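Glutathione s-transferase protein (Ralstonia solanacearum, PDB 3TOU) binds glutathione and probably acts as a glutathione transferase, joining the thiol of glutathione to electrophilic substrates. Local coordinates at residues R87-V90 with E91-W95; A186-Y189 with T190-K194. All coordinates share one frame; numbering follows the deposited sequence.

Interaction 1: R87-V90 with E91-W95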
# COMPACT_ATOMS: atom_id res chain seq x y z
N ARG A 87 11.34 -17.14 4.80
CA ARG A 87 9.91 -17.32 5.10
C ARG A 87 9.36 -16.28 6.09
O ARG A 87 8.25 -15.78 5.92
CB ARG A 87 9.70 -18.75 5.63
CG ARG A 87 8.26 -19.18 5.84
CD ARG A 87 8.19 -20.31 6.87
NE ARG A 87 6.87 -20.93 6.93
CZ ARG A 87 6.50 -21.87 7.81
NH1 ARG A 87 5.28 -22.37 7.77
NH2 ARG A 87 7.36 -22.30 8.72
N GLU A 88 10.16 -15.94 7.11
CA GLU A 88 9.74 -15.00 8.16
C GLU A 88 9.56 -13.60 7.60
O GLU A 88 8.64 -12.88 7.99
CB GLU A 88 10.74 -14.95 9.33
CG GLU A 88 11.01 -16.30 9.99
CD GLU A 88 12.06 -17.11 9.25
OE1 GLU A 88 12.87 -16.50 8.51
OE2 GLU A 88 12.08 -18.35 9.40
N ARG A 89 10.43 -13.20 6.67
CA ARG A 89 10.29 -11.91 6.07
C ARG A 89 9.01 -11.81 5.27
O ARG A 89 8.25 -10.92 5.45
CB ARG A 89 11.41 -11.58 5.11
CG ARG A 89 11.40 -10.17 4.70
CD ARG A 89 11.80 -9.78 3.33
NE ARG A 89 13.13 -9.30 3.25
CZ ARG A 89 13.68 -8.35 4.01
NH1 ARG A 89 13.00 -7.72 4.87
NH2 ARG A 89 14.94 -8.04 3.87
N VAL A 90 8.78 -12.78 4.41
CA VAL A 90 7.55 -12.71 3.59
C VAL A 90 6.29 -12.69 4.47
O VAL A 90 5.36 -11.93 4.20
CB VAL A 90 7.49 -13.78 2.44
CG1 VAL A 90 7.29 -15.20 2.97
CG2 VAL A 90 6.36 -13.44 1.47
N GLU A 91 6.30 -13.48 5.55
CA GLU A 91 5.21 -13.51 6.51
C GLU A 91 4.99 -12.13 7.13
O GLU A 91 3.85 -11.66 7.20
CB GLU A 91 5.46 -14.56 7.60
CG GLU A 91 5.06 -15.99 7.17
CD GLU A 91 5.78 -17.09 7.93
OE1 GLU A 91 6.59 -16.78 8.84
OE2 GLU A 91 5.54 -18.28 7.62
N VAL A 92 6.08 -11.49 7.57
CA VAL A 92 5.98 -10.13 8.16
C VAL A 92 5.45 -9.10 7.13
O VAL A 92 4.59 -8.29 7.49
CB VAL A 92 7.31 -9.69 8.83
CG1 VAL A 92 7.31 -8.19 9.17
CG2 VAL A 92 7.51 -10.48 10.12
N ARG A 93 5.90 -9.19 5.88
CA ARG A 93 5.41 -8.29 4.82
C ARG A 93 3.91 -8.53 4.56
O ARG A 93 3.13 -7.58 4.38
CB ARG A 93 6.18 -8.47 3.50
CG ARG A 93 7.69 -8.69 3.57
CD ARG A 93 8.47 -7.45 3.89
NE ARG A 93 8.26 -6.41 2.89
CZ ARG A 93 8.50 -5.12 3.10
NH1 ARG A 93 8.96 -4.70 4.27
NH2 ARG A 93 8.25 -4.25 2.14
N CYS A 94 3.50 -9.80 4.55
CA CYS A 94 2.09 -10.13 4.32
C CYS A 94 1.23 -9.64 5.50
O CYS A 94 0.14 -9.11 5.29
CB CYS A 94 1.93 -11.63 4.08
SG CYS A 94 0.24 -12.12 3.67
N TRP A 95 1.72 -9.79 6.74
CA TRP A 95 0.99 -9.25 7.90
C TRP A 95 0.80 -7.75 7.77
O TRP A 95 -0.27 -7.22 8.07
CB TRP A 95 1.74 -9.53 9.20
CG TRP A 95 1.43 -10.83 9.88
CD1 TRP A 95 2.22 -11.96 9.89
CD2 TRP A 95 0.29 -11.13 10.70
NE1 TRP A 95 1.63 -12.94 10.65
CE2 TRP A 95 0.45 -12.47 11.16
CE3 TRP A 95 -0.85 -10.42 11.07
CZ2 TRP A 95 -0.50 -13.10 11.98
CZ3 TRP A 95 -1.79 -11.04 11.89
CH2 TRP A 95 -1.61 -12.37 12.34
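Four consecutive i to i+4 backbone hydrogen bonds, from Glu91 N to Arg87 O through Cys94 N to Val90 O (2.8 Å), join residues 87-90 to 91-95 as the first turns of helix 86-114. On the outer side Arg87 and Glu91 form a salt bridge with Arg87 NE 3.0 Å from Glu91 OE2. OE2 sits off the plane of the guanidinium, where no N-H is aimed at it, and attraction between the charges joins the two. The planes of guanidinium and carboxylate are 51° apart, and the extended Arg87 chain lays CG 3.4 Å from Glu91 OE2. Long, flexible charged side chains suit this largely exposed flank, and Glu91 OE1 takes a weak hydrogen bond from Asn151. The helix opens the all-helical C-terminal domain of the glutathione transferase fold, and another side of it meets the second subunit. There Arg89 and Arg93 run side by side, Arg89 CG 4.1 Å from Arg93 CD, their guanidinium planes nearly perpendicular. Both reach toward Glu70 of the second subunit, Arg93 by a salt bridge and Arg89 by a weak ion pair, which probably eases their mutual charge. Val90, compact and apolar, packs on Tyr71 of that subunit.

Interaction 2: A186-Y189 with T190-K194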
# COMPACT_ATOMS: atom_id res chain seq x y z
N ALA A 186 -7.95 -9.05 21.42
CA ALA A 186 -8.14 -8.22 22.61
C ALA A 186 -6.92 -8.28 23.52
O ALA A 186 -6.43 -7.24 23.96
CB ALA A 186 -9.42 -8.63 23.38
N ALA A 187 -6.43 -9.49 23.77
CA ALA A 187 -5.25 -9.73 24.60
C ALA A 187 -3.99 -9.15 23.96
O ALA A 187 -3.17 -8.51 24.64
CB ALA A 187 -5.07 -11.22 24.85
N PHE A 188 -3.84 -9.36 22.65
CA PHE A 188 -2.73 -8.82 21.89
C PHE A 188 -2.65 -7.30 22.04
O PHE A 188 -1.57 -6.73 22.29
CB PHE A 188 -2.87 -9.18 20.40
CG PHE A 188 -1.89 -8.46 19.51
CD1 PHE A 188 -0.61 -8.98 19.29
CD2 PHE A 188 -2.25 -7.26 18.88
CE1 PHE A 188 0.29 -8.32 18.46
CE2 PHE A 188 -1.34 -6.57 18.06
CZ PHE A 188 -0.07 -7.11 17.84
N TYR A 189 -3.80 -6.65 21.88
CA TYR A 189 -3.83 -5.20 21.90
C TYR A 189 -3.54 -4.65 23.30
O TYR A 189 -2.83 -3.66 23.42
CB TYR A 189 -5.15 -4.66 21.36
CG TYR A 189 -5.14 -3.17 21.25
CD1 TYR A 189 -4.35 -2.53 20.29
CD2 TYR A 189 -5.90 -2.38 22.12
CE1 TYR A 189 -4.33 -1.15 20.19
CE2 TYR A 189 -5.88 -0.99 22.04
CZ TYR A 189 -5.10 -0.38 21.06
OH TYR A 189 -5.07 0.97 20.96
N THR A 190 -4.05 -5.32 24.33
CA THR A 190 -3.73 -4.97 25.72
C THR A 190 -2.21 -4.97 25.95
O THR A 190 -1.67 -4.09 26.63
CB THR A 190 -4.48 -5.93 26.71
OG1 THR A 190 -5.89 -5.67 26.64
CG2 THR A 190 -4.01 -5.75 28.16
N ARG A 191 -1.51 -5.94 25.36
CA ARG A 191 -0.05 -6.03 25.46
C ARG A 191 0.69 -4.94 24.68
O ARG A 191 1.71 -4.43 25.14
CB ARG A 191 0.46 -7.39 25.01
CG ARG A 191 0.02 -8.57 25.88
CD ARG A 191 0.81 -9.84 25.54
NE ARG A 191 0.64 -10.32 24.16
CZ ARG A 191 -0.38 -11.07 23.74
NH1 ARG A 191 -1.36 -11.42 24.56
NH2 ARG A 191 -0.44 -11.47 22.46
N ILE A 192 0.20 -4.60 23.49
CA ILE A 192 0.92 -3.65 22.64
C ILE A 192 0.61 -2.18 22.96
O ILE A 192 1.48 -1.33 22.80
CB ILE A 192 0.76 -3.96 21.11
CG1 ILE A 192 2.03 -3.53 20.36
CG2 ILE A 192 -0.53 -3.36 20.54
CD1 ILE A 192 2.09 -3.99 18.92
N GLU A 193 -0.60 -1.90 23.45
CA GLU A 193 -1.03 -0.51 23.68
C GLU A 193 -0.25 0.20 24.79
O GLU A 193 -0.17 1.42 24.80
CB GLU A 193 -2.54 -0.41 23.95
CG GLU A 193 -2.99 -0.87 25.34
CD GLU A 193 -4.50 -0.77 25.54
OE1 GLU A 193 -5.10 0.25 25.13
OE2 GLU A 193 -5.09 -1.71 26.11
N LYS A 194 0.35 -0.59 25.68
CA LYS A 194 1.12 -0.05 26.80
C LYS A 194 2.57 0.28 26.44
O LYS A 194 3.30 0.84 27.27
CB LYS A 194 1.07 -1.01 28.00
CG LYS A 194 1.67 -2.38 27.72
CD LYS A 194 1.62 -3.29 28.96
CE LYS A 194 1.87 -4.75 28.59
NZ LYS A 194 3.17 -4.96 27.88
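Arg191 and Ala187 meet one turn apart on helix 183-193, where the backbone bond from Arg191 N to Ala187 O is 3.1 Å long. From CB, which rests near Phe188 O, the arginine chain passes CG 3.4 Å from Ala187 O and then bends at chi3 (-62°), turning back along the helix instead of reaching outward. The guanidinium thereby lies over the backbone: Phe188 CA sits 3.5 Å above one face, displaced from its middle, and NH1 comes 3.7 Å from Ala187 CB. A small alanine leaves room for this flat group. NH2 ends at the edge of the Phe188 ring, close to its plane, with ring and guanidinium almost perpendicular, so this is no cation-pi stack; its hydrogen bond goes to Thr148 O, which ties the helix to the segment preceding helix 157-172.

On the buried side, Phe188 CZ touches Ile192 CD1 and Tyr189 CD1 touches Ile192 CG2, each at 3.9 Å. The branched isoleucine thus serves two rings, its side chain alongside the first and across the second. Phe188 packs on Val162 and Tyr189 on Ala167, both in helix 157-172, so the aromatic pair seats the short helix against its neighbour in the C-terminal domain. Glu193 CB lies over one face of the Tyr189 ring in a CH-pi contact, 4.0 Å from the centroid. With CG between the backbone N and the carbonyl carbon (chi1 75°), the carboxylate stays on the same side of the ring as CB, above its plane and past the rim, OE1 3.4 Å from Tyr189 CE2. The aliphatic CB of Glu193 therefore extends the apolar packing, while Arg191 lays its flat guanidinium over the backbone and gives, through NH2, a directional polar tie to Thr148 O.

From the N terminus, the chain first builds the N-terminal domain, which supplies most of the glutathione pocket, then enters helix 86-114, where interaction 1 lies, next to the second subunit. Helices 123-144 and 157-172 follow before interaction 2 on helix 183-193. Each contact joins adjoining residues within one helix, so neither closes a long loop, and the two stand in series without nesting or crossing. The centres of interactions 1 and 2 are about 21 Å apart and the nearest atoms of interactions 1 and 2 about 7 Å apart, so they do not meet directly. Helix 157-172 is common ground: Trp95 of 91-95 packs on Val162, as does Phe188 of 186-189, so both stretches border on that helix.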